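Local coordinates for protein prolyl oligopeptidase (Novosphingobium capsulatum, PDB 1YR2) that probably hydrolyses oligopeptides on the carboxyl side of proline, and far less readily after alanine, as a serine peptidase of the S9A family, at residues G279-I284 and V326-W331; G272-S277 and W320-G325; V296-V301 and T310-D315; I343-L348 and D356-E361; A167-D172 and L214-N219. One frame throughout, in Å; residues are numbered along the deposited sequence.

All five contacts lie in the N-terminal beta-propeller of this prolyl oligopeptidase. Contact 5 comes first along the chain and packs the sheet of strands 163-170 to 204-210 against the one that starts at strand 215-216. Contacts 1 and 2, with centres about 7 Å apart, pack the sheet of strands 270-275 to 305-311 against that of strands 320-326 to 354-357; their segments alternate along the chain. Contacts 3 and 4 hold the outermost hairpins of these two sheets, with centres about 16 Å apart. Contact 3 is nested inside the loops closed by contacts 1 and 2. Contacts 1, 2 and 5 thus pack neighbouring blades together, while contacts 3 and 4 pair the outer strands within a blade.

Contact 1. Residues G279-I284 and V326-W331; sequences GRWVVI and VGDQLW
Trp281 of one propeller blade reaches Asp328 in the tight turn of the next, a blade-to-blade contact of the beta-propeller. Its CB starts beside Leu330, 4.0 Å from CD2, and CG stays near the same methyl; CG sits anti to the carbonyl carbon (chi1 -72°), carrying the indole toward Gly327. CD1 then passes 3.4 Å from Gly327 O at the ring edge. NE1, the next ring atom, donates to Asp328 OD1 at 2.9 Å, a bond bent to 145° at the hydrogen, on the anti side of that oxygen but tilted out of the carboxylate plane; ring and carboxylate planes stand 77° apart. CE2 and CZ2 stay near Asp328 OD1, at 3.6 and 3.7 Å, and the far benzo end turns to strand 295-302, where CZ3 packs on Arg300. Farther along, Val283 CG2 meets Leu330 CD1.

Arg280 crosses over the turn with its CD 3.5 Å from Gly327 CA. Gly327 takes the positive phi of this type II' turn from Val326 to Gln329. The guanidinium lies with one face over Asp328 OD1, so the salt bridge is one of charge alone: Arg280 NH1 is 3.1 Å from Asp328 OD1, but no N-H points at it.

Contact 2. Residues G272-S277 and W320-G325; sequences GASVSS and WDFVDG
Asp324 and Ser277 carry the polar part of this contact, with both carboxylate oxygens engaged by the same serine. The backbone N of Ser277 donates to Asp324 OD1 at 2.8 Å, fairly straight at 156° and on the syn lone pair. The hydroxyl gives its proton to the other oxygen: Ser277 OG lies 2.8 Å from Asp324 OD2, on the syn side but 28° out of the carboxylate plane. The torsion suits this double grip: with OG between its own N and carbonyl carbon (chi1 52°), the hydroxyl points to the carboxylate that the N-H also reaches. A weak bond from Gly325 N to Asp324 OD1 adds a second N-H to that oxygen and should restrain the turning of the carboxylate.

Water forms a further link, donating to Ser277 OG at 2.6 Å and to Gly325 O at 2.7 Å. All of this joins two successive blades of the propeller: strand 270-275 opens one and strand 320-326 the next, and the two run in roughly the same direction where they meet.

Van der Waals contacts take over along the strands. The Phe322 ring turns its edge to the first segment, with CD2 3.8 Å from Ser274 CB and CZ close to Ser276 CA, while Leu330 of its own blade also touches the phenyl group. Ser276 packs through carbon, its CB 3.7 Å from Gly325 N, a close fit at a residue without a side chain. The Ser276 hydroxyl turns back into its own blade, where it accepts from Trp281 N.

Contact 3. Residues V296-V301 and T310-D315; sequences VHVARV and TALIPD
Val296 O is gripped by two backbone N-H groups in succession, Leu312 N at 2.8 Å and Ile313 N at 3.0 Å. The Ile313 donor comes in the carbonyl plane on a lone pair, whereas that of Leu312 is tilted 23° from the plane. This is a classic beta bulge, with Leu312 and Ile313 both facing Val296, set at the outer edge of a propeller blade where the hairpin of strands 295-302 and 305-311 ends and the chain turns a corner. Val296 N answers to Ile313 O, and on the other side of the bulge Val298 and Thr310 exchange two backbone bonds, the shorter being Val298 N to Thr310 O at 2.8 Å.

Side chains pack on both faces of the hairpin. Val296 CB and Ile313 CB lie 4.0 Å apart, and Leu312 CD1 is shared by Val296 CG1 and Val298 CG1, with Phe355 of the next blade touching Leu312 and Ile313. On the sheet face of His297 and Ala311, the imidazole leans across its neighbour, its CG lying beside the backbone N (chi1 -68°), bringing His297 CD2 to 3.5 Å from Ala311 CA and NE2 to 3.7 Å from Ala311 CB. The ring also meets that of Phe261. A glycine at His297 would probably strip Ala311 of the imidazole that packs on it and leave Phe261 without its ring partner.

With its cross-strand hydrogen bonds almost all between backbone atoms, the hairpin is held chiefly by its main chain, and the side chains add packing.

Contact 4. Residues I343-L348 and D356-E361; sequences IVRVDL and DTVVPE
Ile343 makes the close-packed end of this hairpin, lying alongside Val359 and pointing the same way: its CD1 touches Val359 CG2 and its CG2 meets Val358 CG2, both at 3.8 Å. The two valines face one isoleucine because the strand carries a classic beta bulge. Ile343 O accepts Val358 N at 2.9 Å and, more weakly, Val359 N at 3.3 Å, while Ile343 N donates to Val359 O. Past the bulge, Arg345 and Asp356 pair through their backbones, with Arg345 N 2.8 Å from Asp356 O.

The looser, watered side begins with the side chains of that last pair. Arg345 leaves with CG anti to its own N (chi1 -175°) and bends at chi3, which brings the guanidinium beside Asp356. Asp356 OD2 lies at the guanidinium edge, 3.3 Å from Arg345 NH2, a weak hydrogen bond within a salt bridge, the guanidinium and carboxylate planes 89° apart. A water accepts from Arg345 NE at 3.0 Å and lies within hydrogen-bonding distance of Asp356 OD2 and Arg345 O, whose competing claims on its protons are not settled. Val358 CG1 covers one guanidinium face, centred above it.

In the propeller this is the outer hairpin of a blade. Strand 342-347 is bonded on its other side to strand 329-334, Arg345 touches Gln329 and Trp331 there, and Ile343 packs on Leu366 and Val369 of strand 365-372 in the following blade.

Contact 5. Residues A167-D172 and L214-N219; sequences AWAASD and LAWLGN
Trp216 holds CG on the side of its backbone N, away from the carbonyl carbon (chi1 -77°), and stands its ring nearly square to that bend (chi2 89°), which lays the indole beneath Ser171 and sends NE1 to Ala169. Ser171 CA sits 3.5 Å from the centroid of the five-membered ring, only 3° off its normal, a CH-pi contact, and Ser171 CB continues over the indole face. At the ring edge Trp216 NE1 donates to Ala169 O at 2.9 Å, a nearly straight bond, although the donor stands well above the carbonyl plane. A leucine in place of Trp216 would probably leave Ala169 O without this donor and Ser171 without the flat surface beneath it.

Ala169 CB touches both Leu214 CB and Trp216 CD1, at 4.0 Å from each, and Leu214 CD1 extends to Ala167. Beyond the indole, Asp172 packs against the loop at Gly218 and Asn219, with OD2 3.5 Å from Gly218 CA and CB 3.3 Å from Asn219 OD1. Gly218 O is buried here with no polar partner in the model.

Strand 163-170 opens one propeller blade and strand 215-216 the next; Trp216 also packs on Leu176 and Ala178 of strand 176-183, while Trp168 and Ala170 turn the other way, onto Phe122 of strand 120-126 in the preceding blade.

Contact 1. Residues G279-I284 and V326-W331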
# COMPACT_ATOMS: atom_id res chain seq x y z
N GLY A 279 11.68 25.33 17.49
CA GLY A 279 11.23 26.61 17.00
C GLY A 279 12.33 27.48 16.42
O GLY A 279 12.08 28.64 16.08
N ARG A 280 13.52 26.90 16.25
CA ARG A 280 14.71 27.66 15.90
C ARG A 280 14.93 27.98 14.42
O ARG A 280 15.64 28.94 14.10
CB ARG A 280 15.95 26.94 16.44
CG ARG A 280 16.16 27.11 17.94
CD ARG A 280 17.28 26.25 18.46
NE ARG A 280 18.53 26.90 18.88
CZ ARG A 280 19.13 27.93 18.32
NH1 ARG A 280 18.63 28.57 17.30
NH2 ARG A 280 20.28 28.34 18.79
N TRP A 281 14.40 27.14 13.54
CA TRP A 281 14.60 27.24 12.09
C TRP A 281 13.31 27.02 11.31
O TRP A 281 12.56 26.06 11.59
CB TRP A 281 15.63 26.24 11.63
CG TRP A 281 17.00 26.61 12.07
CD1 TRP A 281 17.64 26.17 13.20
CD2 TRP A 281 17.88 27.54 11.43
NE1 TRP A 281 18.88 26.77 13.28
CE2 TRP A 281 19.03 27.63 12.22
CE3 TRP A 281 17.82 28.30 10.25
CZ2 TRP A 281 20.12 28.46 11.86
CZ3 TRP A 281 18.85 29.13 9.93
CH2 TRP A 281 20.00 29.18 10.71
N VAL A 282 13.06 27.92 10.36
CA VAL A 282 12.07 27.70 9.28
C VAL A 282 12.80 27.02 8.13
O VAL A 282 13.92 27.40 7.78
CB VAL A 282 11.46 29.02 8.81
CG1 VAL A 282 10.52 28.87 7.65
CG2 VAL A 282 10.74 29.70 9.99
N VAL A 283 12.18 25.98 7.56
CA VAL A 283 12.73 25.24 6.45
C VAL A 283 11.68 25.19 5.37
O VAL A 283 10.52 24.74 5.57
CB VAL A 283 13.15 23.83 6.86
CG1 VAL A 283 13.74 23.04 5.69
CG2 VAL A 283 14.14 23.91 8.01
N ILE A 284 12.06 25.68 4.21
CA ILE A 284 11.14 25.73 3.08
C ILE A 284 11.66 24.75 2.02
O ILE A 284 12.79 24.85 1.56
CB ILE A 284 11.01 27.15 2.53
CG1 ILE A 284 10.40 28.05 3.60
CG2 ILE A 284 10.15 27.15 1.26
CD1 ILE A 284 10.57 29.46 3.33
N VAL A 326 17.55 20.26 15.81
CA VAL A 326 17.80 20.44 17.24
C VAL A 326 18.88 21.48 17.29
O VAL A 326 19.96 21.29 16.73
CB VAL A 326 18.33 19.17 17.93
CG1 VAL A 326 18.64 19.44 19.42
CG2 VAL A 326 17.39 18.05 17.79
N GLY A 327 18.58 22.62 17.90
CA GLY A 327 19.58 23.67 18.02
C GLY A 327 19.86 24.23 16.62
O GLY A 327 18.93 24.55 15.89
N ASP A 328 21.12 24.32 16.22
CA ASP A 328 21.45 24.84 14.89
C ASP A 328 21.87 23.73 13.94
O ASP A 328 22.63 23.94 13.00
CB ASP A 328 22.52 25.90 14.98
CG ASP A 328 22.01 27.21 15.53
OD1 ASP A 328 20.79 27.52 15.39
OD2 ASP A 328 22.80 28.03 16.06
N GLN A 329 21.40 22.52 14.24
CA GLN A 329 21.60 21.37 13.36
C GLN A 329 20.26 20.88 12.83
O GLN A 329 19.31 20.73 13.58
CB GLN A 329 22.34 20.26 14.11
CG GLN A 329 23.78 20.70 14.44
CD GLN A 329 24.57 19.68 15.18
OE1 GLN A 329 24.01 18.87 15.92
NE2 GLN A 329 25.89 19.71 14.98
N LEU A 330 20.22 20.59 11.54
CA LEU A 330 19.06 20.06 10.86
C LEU A 330 19.40 18.70 10.23
O LEU A 330 20.50 18.50 9.74
CB LEU A 330 18.70 21.02 9.73
CG LEU A 330 18.41 22.49 10.05
CD1 LEU A 330 17.97 23.19 8.77
CD2 LEU A 330 17.37 22.66 11.12
N TRP A 331 18.45 17.79 10.17
CA TRP A 331 18.68 16.51 9.52
C TRP A 331 17.72 16.37 8.34
O TRP A 331 16.58 16.75 8.45
CB TRP A 331 18.37 15.36 10.50
CG TRP A 331 19.49 15.20 11.48
CD1 TRP A 331 20.51 14.30 11.40
CD2 TRP A 331 19.73 15.97 12.65
NE1 TRP A 331 21.35 14.44 12.48
CE2 TRP A 331 20.90 15.44 13.27
CE3 TRP A 331 19.04 16.99 13.30
CZ2 TRP A 331 21.44 15.96 14.46
CZ3 TRP A 331 19.58 17.50 14.50
CH2 TRP A 331 20.77 16.98 15.05

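Contact 2. Residues G272-S277 and W320-G325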
# COMPACT_ATOMS: atom_id res chain seq x y z
N GLY A 272 6.60 24.70 0.42
CA GLY A 272 5.97 24.27 1.68
C GLY A 272 6.92 24.64 2.83
O GLY A 272 8.17 24.57 2.69
N ALA A 273 6.37 25.04 3.96
CA ALA A 273 7.18 25.51 5.09
C ALA A 273 7.00 24.61 6.30
O ALA A 273 5.88 24.22 6.61
CB ALA A 273 6.76 26.93 5.46
N SER A 274 8.08 24.32 6.98
CA SER A 274 8.12 23.60 8.24
C SER A 274 8.95 24.40 9.22
O SER A 274 9.66 25.31 8.81
CB SER A 274 8.78 22.22 8.08
OG SER A 274 8.08 21.48 7.11
N VAL A 275 8.85 24.05 10.50
CA VAL A 275 9.62 24.69 11.58
C VAL A 275 10.15 23.56 12.41
O VAL A 275 9.46 22.57 12.69
CB VAL A 275 8.75 25.66 12.44
CG1 VAL A 275 9.58 26.36 13.44
CG2 VAL A 275 8.06 26.71 11.57
N SER A 276 11.40 23.68 12.78
CA SER A 276 11.99 22.70 13.67
C SER A 276 11.24 22.68 15.01
O SER A 276 10.60 23.67 15.41
CB SER A 276 13.50 22.92 13.83
OG SER A 276 13.83 24.19 14.37
N SER A 277 11.28 21.53 15.68
CA SER A 277 10.47 21.31 16.88
C SER A 277 10.78 22.26 18.04
O SER A 277 9.87 22.55 18.82
CB SER A 277 10.54 19.83 17.33
OG SER A 277 11.90 19.42 17.45
N TRP A 320 15.71 16.09 -0.88
CA TRP A 320 16.18 16.55 0.43
C TRP A 320 14.95 16.74 1.30
O TRP A 320 14.34 17.82 1.26
CB TRP A 320 16.89 17.88 0.32
CG TRP A 320 18.21 17.80 -0.29
CD1 TRP A 320 18.51 17.89 -1.62
CD2 TRP A 320 19.45 17.57 0.39
NE1 TRP A 320 19.86 17.72 -1.81
CE2 TRP A 320 20.47 17.56 -0.60
CE3 TRP A 320 19.82 17.45 1.73
CZ2 TRP A 320 21.83 17.38 -0.28
CZ3 TRP A 320 21.13 17.23 2.04
CH2 TRP A 320 22.14 17.21 1.04
N ASP A 321 14.57 15.71 2.04
CA ASP A 321 13.34 15.70 2.85
C ASP A 321 13.74 16.09 4.29
O ASP A 321 14.56 15.39 4.91
CB ASP A 321 12.74 14.31 2.93
CG ASP A 321 12.08 13.85 1.63
OD1 ASP A 321 11.69 14.68 0.78
OD2 ASP A 321 11.91 12.65 1.43
N PHE A 322 13.16 17.16 4.80
CA PHE A 322 13.52 17.67 6.14
C PHE A 322 12.95 16.75 7.20
O PHE A 322 11.80 16.42 7.17
CB PHE A 322 12.93 19.06 6.29
CG PHE A 322 13.12 19.69 7.66
CD1 PHE A 322 14.35 19.78 8.23
CD2 PHE A 322 12.02 20.21 8.33
CE1 PHE A 322 14.49 20.34 9.48
CE2 PHE A 322 12.16 20.80 9.55
CZ PHE A 322 13.41 20.88 10.10
N VAL A 323 13.79 16.34 8.15
CA VAL A 323 13.35 15.48 9.25
C VAL A 323 12.97 16.36 10.44
O VAL A 323 11.78 16.47 10.75
CB VAL A 323 14.44 14.45 9.60
CG1 VAL A 323 14.02 13.56 10.75
CG2 VAL A 323 14.74 13.58 8.43
N ASP A 324 13.96 16.98 11.08
CA ASP A 324 13.75 17.92 12.16
C ASP A 324 15.08 18.62 12.42
O ASP A 324 16.11 18.30 11.79
CB ASP A 324 13.25 17.17 13.41
CG ASP A 324 12.51 18.06 14.42
OD1 ASP A 324 12.37 19.32 14.27
OD2 ASP A 324 11.99 17.53 15.41
N GLY A 325 15.05 19.59 13.32
CA GLY A 325 16.24 20.28 13.79
C GLY A 325 16.33 20.23 15.30
O GLY A 325 15.33 20.10 15.97
O HOH W 1 14.14 20.25 18.36

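Contact 3. Residues V296-V301 and T310-D315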
# COMPACT_ATOMS: atom_id res chain seq x y z
N VAL A 296 15.95 23.66 -0.99
CA VAL A 296 15.77 23.91 0.43
C VAL A 296 16.25 25.30 0.73
O VAL A 296 17.41 25.63 0.35
CB VAL A 296 16.56 22.86 1.32
CG1 VAL A 296 16.32 23.15 2.83
CG2 VAL A 296 16.14 21.43 1.01
N HIS A 297 15.39 26.11 1.34
CA HIS A 297 15.76 27.39 1.91
C HIS A 297 15.53 27.37 3.43
O HIS A 297 14.64 26.65 3.92
CB HIS A 297 14.96 28.53 1.30
CG HIS A 297 15.28 28.80 -0.13
ND1 HIS A 297 14.92 27.96 -1.15
CD2 HIS A 297 15.97 29.82 -0.71
CE1 HIS A 297 15.35 28.46 -2.31
NE2 HIS A 297 16.01 29.58 -2.06
N VAL A 298 16.35 28.12 4.17
CA VAL A 298 16.22 28.14 5.64
C VAL A 298 16.22 29.58 6.15
O VAL A 298 16.73 30.48 5.50
CB VAL A 298 17.33 27.34 6.36
CG1 VAL A 298 17.25 25.89 5.93
CG2 VAL A 298 18.71 27.92 6.10
N ALA A 299 15.61 29.79 7.32
CA ALA A 299 15.63 31.08 7.96
C ALA A 299 15.71 30.86 9.43
O ALA A 299 14.93 30.11 10.01
CB ALA A 299 14.42 31.88 7.64
N ARG A 300 16.64 31.55 10.04
CA ARG A 300 16.79 31.55 11.50
C ARG A 300 15.66 32.32 12.22
O ARG A 300 15.33 33.46 11.88
CB ARG A 300 18.17 32.15 11.84
CG ARG A 300 18.50 32.18 13.30
CD ARG A 300 19.86 32.88 13.57
NE ARG A 300 20.96 32.17 12.92
CZ ARG A 300 21.77 31.29 13.49
NH1 ARG A 300 21.68 30.99 14.79
NH2 ARG A 300 22.72 30.72 12.76
N VAL A 301 15.11 31.71 13.26
CA VAL A 301 14.11 32.35 14.11
C VAL A 301 14.80 32.76 15.42
O VAL A 301 15.45 31.96 16.07
CB VAL A 301 12.93 31.42 14.41
CG1 VAL A 301 11.85 32.13 15.20
CG2 VAL A 301 12.36 30.85 13.13
N THR A 310 17.60 32.13 3.32
CA THR A 310 18.77 31.83 2.46
C THR A 310 18.68 30.46 1.88
O THR A 310 18.10 29.56 2.47
CB THR A 310 20.08 31.87 3.23
OG1 THR A 310 19.90 31.18 4.46
CG2 THR A 310 20.49 33.30 3.59
N ALA A 311 19.31 30.28 0.74
CA ALA A 311 19.26 29.04 0.02
C ALA A 311 20.26 28.08 0.63
O ALA A 311 21.42 28.43 0.77
CB ALA A 311 19.64 29.29 -1.45
N LEU A 312 19.83 26.89 1.00
CA LEU A 312 20.77 25.88 1.48
C LEU A 312 21.10 24.90 0.35
O LEU A 312 22.22 24.53 0.16
CB LEU A 312 20.13 25.13 2.64
CG LEU A 312 20.83 24.68 3.91
CD1 LEU A 312 20.20 23.43 4.46
CD2 LEU A 312 22.35 24.61 3.83
N ILE A 313 20.08 24.43 -0.36
CA ILE A 313 20.22 23.58 -1.54
C ILE A 313 19.52 24.36 -2.65
O ILE A 313 18.32 24.37 -2.73
CB ILE A 313 19.49 22.21 -1.32
CG1 ILE A 313 20.06 21.43 -0.14
CG2 ILE A 313 19.45 21.38 -2.64
CD1 ILE A 313 21.51 20.99 -0.27
N PRO A 314 20.27 25.14 -3.42
CA PRO A 314 19.63 26.08 -4.36
C PRO A 314 19.10 25.49 -5.67
O PRO A 314 18.30 26.16 -6.34
CB PRO A 314 20.76 27.10 -4.66
CG PRO A 314 22.03 26.41 -4.31
CD PRO A 314 21.71 25.31 -3.35
N ASP A 315 19.56 24.33 -6.08
CA ASP A 315 19.18 23.78 -7.38
C ASP A 315 18.31 22.54 -7.22
O ASP A 315 18.35 21.85 -6.20
CB ASP A 315 20.41 23.45 -8.24
CG ASP A 315 21.34 24.63 -8.41
OD1 ASP A 315 20.85 25.73 -8.82
OD2 ASP A 315 22.57 24.57 -8.15

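Contact 4. Residues I343-L348 and D356-E361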
# COMPACT_ATOMS: atom_id res chain seq x y z
N ILE A 343 21.22 9.84 5.25
CA ILE A 343 20.89 10.88 6.21
C ILE A 343 22.03 11.88 6.33
O ILE A 343 23.14 11.51 6.67
CB ILE A 343 20.59 10.24 7.56
CG1 ILE A 343 19.42 9.24 7.40
CG2 ILE A 343 20.16 11.33 8.55
CD1 ILE A 343 19.12 8.49 8.63
N VAL A 344 21.70 13.13 6.08
CA VAL A 344 22.64 14.24 6.13
C VAL A 344 22.26 15.22 7.25
O VAL A 344 21.11 15.66 7.38
CB VAL A 344 22.70 14.99 4.78
CG1 VAL A 344 23.64 16.17 4.85
CG2 VAL A 344 23.18 14.07 3.69
N ARG A 345 23.27 15.55 8.04
CA ARG A 345 23.16 16.58 9.08
C ARG A 345 23.75 17.86 8.59
O ARG A 345 24.88 17.89 8.13
CB ARG A 345 23.88 16.14 10.31
CG ARG A 345 23.71 17.09 11.50
CD ARG A 345 24.48 16.69 12.74
NE ARG A 345 25.91 16.77 12.45
CZ ARG A 345 26.88 16.17 13.11
NH1 ARG A 345 26.67 15.45 14.20
NH2 ARG A 345 28.10 16.35 12.66
N VAL A 346 22.98 18.93 8.60
CA VAL A 346 23.52 20.24 8.23
C VAL A 346 23.66 21.10 9.49
O VAL A 346 22.70 21.30 10.22
CB VAL A 346 22.56 20.90 7.28
CG1 VAL A 346 23.08 22.26 6.84
CG2 VAL A 346 22.38 20.01 6.12
N ASP A 347 24.87 21.56 9.76
CA ASP A 347 25.17 22.44 10.90
C ASP A 347 25.23 23.88 10.42
O ASP A 347 25.98 24.21 9.49
CB ASP A 347 26.49 22.03 11.50
CG ASP A 347 26.76 22.69 12.84
OD1 ASP A 347 26.82 23.93 12.89
OD2 ASP A 347 26.94 22.04 13.89
N LEU A 348 24.37 24.71 10.99
CA LEU A 348 24.29 26.10 10.61
C LEU A 348 24.83 27.05 11.66
O LEU A 348 24.51 28.23 11.60
CB LEU A 348 22.82 26.43 10.35
CG LEU A 348 22.16 25.56 9.28
CD1 LEU A 348 20.62 25.68 9.32
CD2 LEU A 348 22.64 25.88 7.91
N ASP A 356 27.27 16.95 6.74
CA ASP A 356 27.91 15.71 7.19
C ASP A 356 26.93 14.56 6.93
O ASP A 356 25.81 14.61 7.39
CB ASP A 356 28.28 15.75 8.69
CG ASP A 356 29.38 16.74 9.02
OD1 ASP A 356 30.50 16.60 8.49
OD2 ASP A 356 29.23 17.69 9.84
N THR A 357 27.35 13.53 6.20
CA THR A 357 26.51 12.36 6.01
C THR A 357 26.66 11.52 7.26
O THR A 357 27.69 11.02 7.50
CB THR A 357 26.98 11.60 4.79
OG1 THR A 357 26.72 12.42 3.64
CG2 THR A 357 26.18 10.31 4.59
N VAL A 358 25.64 11.47 8.11
CA VAL A 358 25.80 10.77 9.38
C VAL A 358 25.39 9.30 9.29
O VAL A 358 25.84 8.45 10.07
CB VAL A 358 25.05 11.48 10.53
CG1 VAL A 358 25.78 12.79 10.92
CG2 VAL A 358 23.58 11.77 10.17
N VAL A 359 24.54 9.00 8.32
CA VAL A 359 24.19 7.60 8.00
C VAL A 359 24.30 7.49 6.50
O VAL A 359 23.46 8.06 5.78
CB VAL A 359 22.76 7.21 8.44
CG1 VAL A 359 22.50 5.71 8.17
CG2 VAL A 359 22.55 7.47 9.92
N PRO A 360 25.29 6.75 6.02
CA PRO A 360 25.53 6.67 4.59
C PRO A 360 24.50 5.76 3.94
O PRO A 360 23.80 5.02 4.64
CB PRO A 360 26.93 6.08 4.49
CG PRO A 360 27.09 5.26 5.75
CD PRO A 360 26.25 5.92 6.78
N GLU A 361 24.41 5.88 2.62
CA GLU A 361 23.58 5.01 1.83
C GLU A 361 23.88 3.57 2.18
O GLU A 361 25.03 3.17 2.28
CB GLU A 361 23.79 5.28 0.32
CG GLU A 361 22.78 4.63 -0.57
CD GLU A 361 23.12 4.79 -2.05
OE1 GLU A 361 24.29 5.12 -2.37
OE2 GLU A 361 22.22 4.59 -2.86
O HOH W 2 26.68 18.63 10.21

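Contact 5. Residues A167-D172 and L214-N219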
# COMPACT_ATOMS: atom_id res chain seq x y z
N ALA A 167 -6.08 18.54 7.18
CA ALA A 167 -4.87 18.49 8.03
C ALA A 167 -5.09 19.20 9.34
O ALA A 167 -5.99 20.04 9.44
CB ALA A 167 -3.68 19.11 7.29
N TRP A 168 -4.27 18.89 10.36
CA TRP A 168 -4.37 19.59 11.65
C TRP A 168 -2.96 19.66 12.26
O TRP A 168 -2.15 18.85 11.94
CB TRP A 168 -5.34 18.93 12.62
CG TRP A 168 -5.09 17.49 12.90
CD1 TRP A 168 -5.61 16.45 12.23
CD2 TRP A 168 -4.25 16.93 13.94
NE1 TRP A 168 -5.16 15.27 12.78
CE2 TRP A 168 -4.32 15.54 13.81
CE3 TRP A 168 -3.49 17.47 14.95
CZ2 TRP A 168 -3.65 14.66 14.66
CZ3 TRP A 168 -2.81 16.59 15.82
CH2 TRP A 168 -2.90 15.21 15.66
N ALA A 169 -2.75 20.65 13.11
CA ALA A 169 -1.50 20.86 13.80
C ALA A 169 -1.79 21.58 15.08
O ALA A 169 -2.38 22.67 15.10
CB ALA A 169 -0.55 21.65 12.95
N ALA A 170 -1.37 20.98 16.18
CA ALA A 170 -1.43 21.64 17.46
C ALA A 170 -0.24 22.61 17.60
O ALA A 170 0.89 22.33 17.13
CB ALA A 170 -1.41 20.64 18.56
N SER A 171 -0.46 23.71 18.31
CA SER A 171 0.60 24.66 18.62
C SER A 171 1.68 24.05 19.51
O SER A 171 1.50 22.99 20.14
CB SER A 171 0.01 25.95 19.28
OG SER A 171 -0.59 25.68 20.54
N ASP A 172 2.82 24.74 19.60
CA ASP A 172 3.98 24.17 20.31
C ASP A 172 3.66 23.87 21.76
O ASP A 172 4.15 22.87 22.33
CB ASP A 172 5.20 25.11 20.23
CG ASP A 172 5.87 25.12 18.85
OD1 ASP A 172 5.42 24.36 17.93
OD2 ASP A 172 6.87 25.84 18.58
N LEU A 214 0.95 23.16 7.51
CA LEU A 214 0.50 23.97 8.61
C LEU A 214 1.68 23.87 9.53
O LEU A 214 2.07 22.76 9.93
CB LEU A 214 -0.72 23.36 9.29
CG LEU A 214 -1.98 23.22 8.49
CD1 LEU A 214 -3.01 22.47 9.30
CD2 LEU A 214 -2.49 24.57 8.03
N ALA A 215 2.30 24.99 9.84
CA ALA A 215 3.47 24.93 10.72
C ALA A 215 3.45 26.07 11.69
O ALA A 215 3.52 27.24 11.29
CB ALA A 215 4.76 24.97 9.93
N TRP A 216 3.41 25.75 12.98
CA TRP A 216 3.36 26.80 13.99
C TRP A 216 4.75 27.40 14.19
O TRP A 216 5.76 26.70 14.21
CB TRP A 216 2.86 26.22 15.32
CG TRP A 216 1.38 25.97 15.35
CD1 TRP A 216 0.72 24.84 14.98
CD2 TRP A 216 0.36 26.90 15.75
NE1 TRP A 216 -0.63 24.98 15.16
CE2 TRP A 216 -0.88 26.25 15.61
CE3 TRP A 216 0.39 28.20 16.25
CZ2 TRP A 216 -2.09 26.87 15.92
CZ3 TRP A 216 -0.78 28.81 16.56
CH2 TRP A 216 -2.02 28.13 16.42
N LEU A 217 4.77 28.73 14.32
CA LEU A 217 5.93 29.48 14.72
C LEU A 217 5.65 29.88 16.15
O LEU A 217 4.97 30.86 16.41
CB LEU A 217 6.11 30.66 13.80
CG LEU A 217 7.40 31.43 13.93
CD1 LEU A 217 8.49 30.80 13.12
CD2 LEU A 217 7.16 32.89 13.53
N GLY A 218 6.12 29.08 17.07
CA GLY A 218 5.75 29.20 18.48
C GLY A 218 4.27 28.95 18.74
O GLY A 218 3.70 28.03 18.14
N ASN A 219 3.67 29.71 19.66
CA ASN A 219 2.29 29.45 20.10
C ASN A 219 1.21 30.34 19.54
O ASN A 219 0.04 30.08 19.79
CB ASN A 219 2.25 29.46 21.63
CG ASN A 219 3.32 28.53 22.22
OD1 ASN A 219 3.41 27.39 21.81
ND2 ASN A 219 4.09 29.01 23.13
O HOH W 3 7.87 26.83 16.59